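Side-chain contact in YECBM32 (Yersinia enterocolitica, PDB 2JDA), which binds polygalacturonic acid, the backbone of pectin, in the periplasm as a carbohydrate-binding module of the F5/8 type C fold: residues I29-D33 against V34-W38. Numbering follows the deposited sequence.
Sequences IADGD and VKTRW. With CA (calcium ion), chain C.
The calcium site of this F5/8 type C beta-sandwich is built largely by one loop, in which Asp31, Asp33 and Thr36 turn oxygens to the metal. Asp31 OD1 and Thr36 OG1 each lie 2.5 Å from the calcium ion, and Asp33 O approaches it to 2.3 Å; Thr36 O is a further ligand. The two side chains are also tied together: Thr36 OG1 donates to the syn lone pair of Asp31 OD2 at 2.5 Å, so one carboxylate oxygen serves the metal and the other holds the hydroxyl. With chi1 at 65°, Thr36 OG1 sits between its backbone N and carbonyl carbon. Asp31 OD1 also accepts from Asp33 N at 3.1 Å, from above the carboxylate plane, closing an Asx turn.

The type I turn from Asp33 to Thr36 is closed by Thr36 N donating to the metal-binding Asp33 O at 3.2 Å. Outside the metal shell, Asp33 OD1 receives Lys35 N at 2.9 Å and, in a salt bridge, Lys35 NZ at 2.6 Å; the donors arrive from opposite faces of the carboxylate, the ammonium brought back by bends at chi3 (-79°) and chi4 (-46°).

Where the loop ends meet, Ile29 CD1 lies 4.1 Å from Trp38 CE3, the side chains running side by side. Both pack on Ile128 of strand 125-133 and Val46 of strand 44-50. Asn28, just before the loop, completes the shell with Asn129 and Glu130 of strand 125-133.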
loop_
_atom_site.group_PDB
_atom_site.type_symbol
_atom_site.label_atom_id
_atom_site.label_comp_id
_atom_site.label_asym_id
_atom_site.label_seq_id
_atom_site.Cartn_x
_atom_site.Cartn_y
_atom_site.Cartn_z
ATOM N N ILE A 29 6.903 -5.554 2.019
ATOM C CA ILE A 29 6.299 -4.315 1.534
ATOM C C ILE A 29 6.871 -3.109 2.238
ATOM O O ILE A 29 6.613 -1.997 1.800
ATOM C CB ILE A 29 4.733 -4.394 1.741
ATOM C CG1 ILE A 29 4.029 -3.550 0.709
ATOM C CG2 ILE A 29 4.318 -4.005 3.146
ATOM C CD1 ILE A 29 2.513 -3.655 0.772
ATOM N N ALA A 30 7.611 -3.316 3.332
ATOM C CA ALA A 30 8.051 -2.219 4.189
ATOM C C ALA A 30 9.506 -2.329 4.614
ATOM O O ALA A 30 9.863 -1.801 5.684
ATOM C CB ALA A 30 7.155 -2.129 5.395
ATOM N N ASP A 31 10.325 -2.995 3.791
ATOM C CA ASP A 31 11.729 -3.279 4.162
ATOM C C ASP A 31 12.707 -2.319 3.566
ATOM O O ASP A 31 13.922 -2.473 3.766
ATOM C CB ASP A 31 12.115 -4.722 3.829
ATOM C CG ASP A 31 11.997 -5.060 2.388
ATOM O OD1 ASP A 31 11.604 -4.195 1.546
ATOM O OD2 ASP A 31 12.376 -6.167 1.971
ATOM N N GLY A 32 12.209 -1.316 2.861
ATOM C CA GLY A 32 13.086 -0.322 2.268
ATOM C C GLY A 32 13.816 -0.774 1.035
ATOM O O GLY A 32 14.680 -0.050 0.490
ATOM N N ASP A 33 13.432 -1.915 0.498
ATOM C CA ASP A 33 14.079 -2.493 -0.651
ATOM C C ASP A 33 13.043 -2.664 -1.801
ATOM O O ASP A 33 12.158 -3.517 -1.692
ATOM C CB ASP A 33 14.670 -3.832 -0.215
ATOM C CG ASP A 33 15.499 -4.498 -1.279
ATOM O OD1 ASP A 33 15.457 -4.073 -2.456
ATOM O OD2 ASP A 33 16.242 -5.465 -1.014
ATOM N N VAL A 34 13.140 -1.887 -2.871
ATOM C CA VAL A 34 12.184 -2.009 -3.953
ATOM C C VAL A 34 12.316 -3.313 -4.727
ATOM O O VAL A 34 11.454 -3.611 -5.544
ATOM C CB VAL A 34 12.253 -0.824 -4.942
ATOM C CG1 VAL A 34 11.851 0.435 -4.209
ATOM C CG2 VAL A 34 13.624 -0.762 -5.604
ATOM N N LYS A 35 13.396 -4.091 -4.521
ATOM C CA LYS A 35 13.547 -5.361 -5.188
ATOM C C LYS A 35 12.788 -6.509 -4.483
ATOM O O LYS A 35 12.728 -7.590 -5.028
ATOM C CB LYS A 35 15.019 -5.790 -5.295
ATOM C CG LYS A 35 15.925 -4.782 -5.961
ATOM C CD LYS A 35 17.428 -5.194 -5.661
ATOM C CE LYS A 35 17.956 -4.793 -4.223
ATOM N NZ LYS A 35 17.665 -3.397 -3.728
ATOM N N THR A 36 12.323 -6.320 -3.258
ATOM C CA THR A 36 11.490 -7.353 -2.594
ATOM C C THR A 36 10.039 -6.863 -2.621
ATOM O O THR A 36 9.762 -5.667 -2.514
ATOM C CB THR A 36 11.891 -7.533 -1.138
ATOM O OG1 THR A 36 11.619 -6.322 -0.422
ATOM C CG2 THR A 36 13.365 -7.840 -1.005
ATOM N N ARG A 37 9.110 -7.799 -2.727
ATOM C CA ARG A 37 7.683 -7.485 -2.787
ATOM C C ARG A 37 6.854 -8.425 -1.976
ATOM O O ARG A 37 7.241 -9.538 -1.702
ATOM C CB ARG A 37 7.212 -7.498 -4.232
ATOM C CG ARG A 37 7.263 -8.829 -4.952
ATOM C CD ARG A 37 6.903 -8.704 -6.405
ATOM N NE ARG A 37 7.001 -9.924 -7.197
ATOM C CZ ARG A 37 8.094 -10.337 -7.789
ATOM N NH1 ARG A 37 9.254 -9.723 -7.608
ATOM N NH2 ARG A 37 8.002 -11.419 -8.532
ATOM N N TRP A 38 5.710 -7.906 -1.555
ATOM C CA TRP A 38 4.573 -8.712 -1.137
ATOM C C TRP A 38 3.727 -8.988 -2.365
ATOM O O TRP A 38 3.461 -8.083 -3.161
ATOM C CB TRP A 38 3.720 -7.930 -0.119
ATOM C CG TRP A 38 2.391 -8.569 0.165
ATOM C CD1 TRP A 38 2.192 -9.773 0.801
ATOM C CD2 TRP A 38 1.101 -8.084 -0.173
ATOM N NE1 TRP A 38 0.862 -10.096 0.817
ATOM C CE2 TRP A 38 0.159 -9.045 0.268
ATOM C CE3 TRP A 38 0.621 -6.934 -0.847
ATOM C CZ2 TRP A 38 -1.205 -8.889 0.061
ATOM C CZ3 TRP A 38 -0.716 -6.787 -1.037
ATOM C CH2 TRP A 38 -1.627 -7.768 -0.569
HETATM CA CA CA C . 10.273 -4.218 -0.573
HETATM O O HOH W 1 15.424 0.023 -2.636
#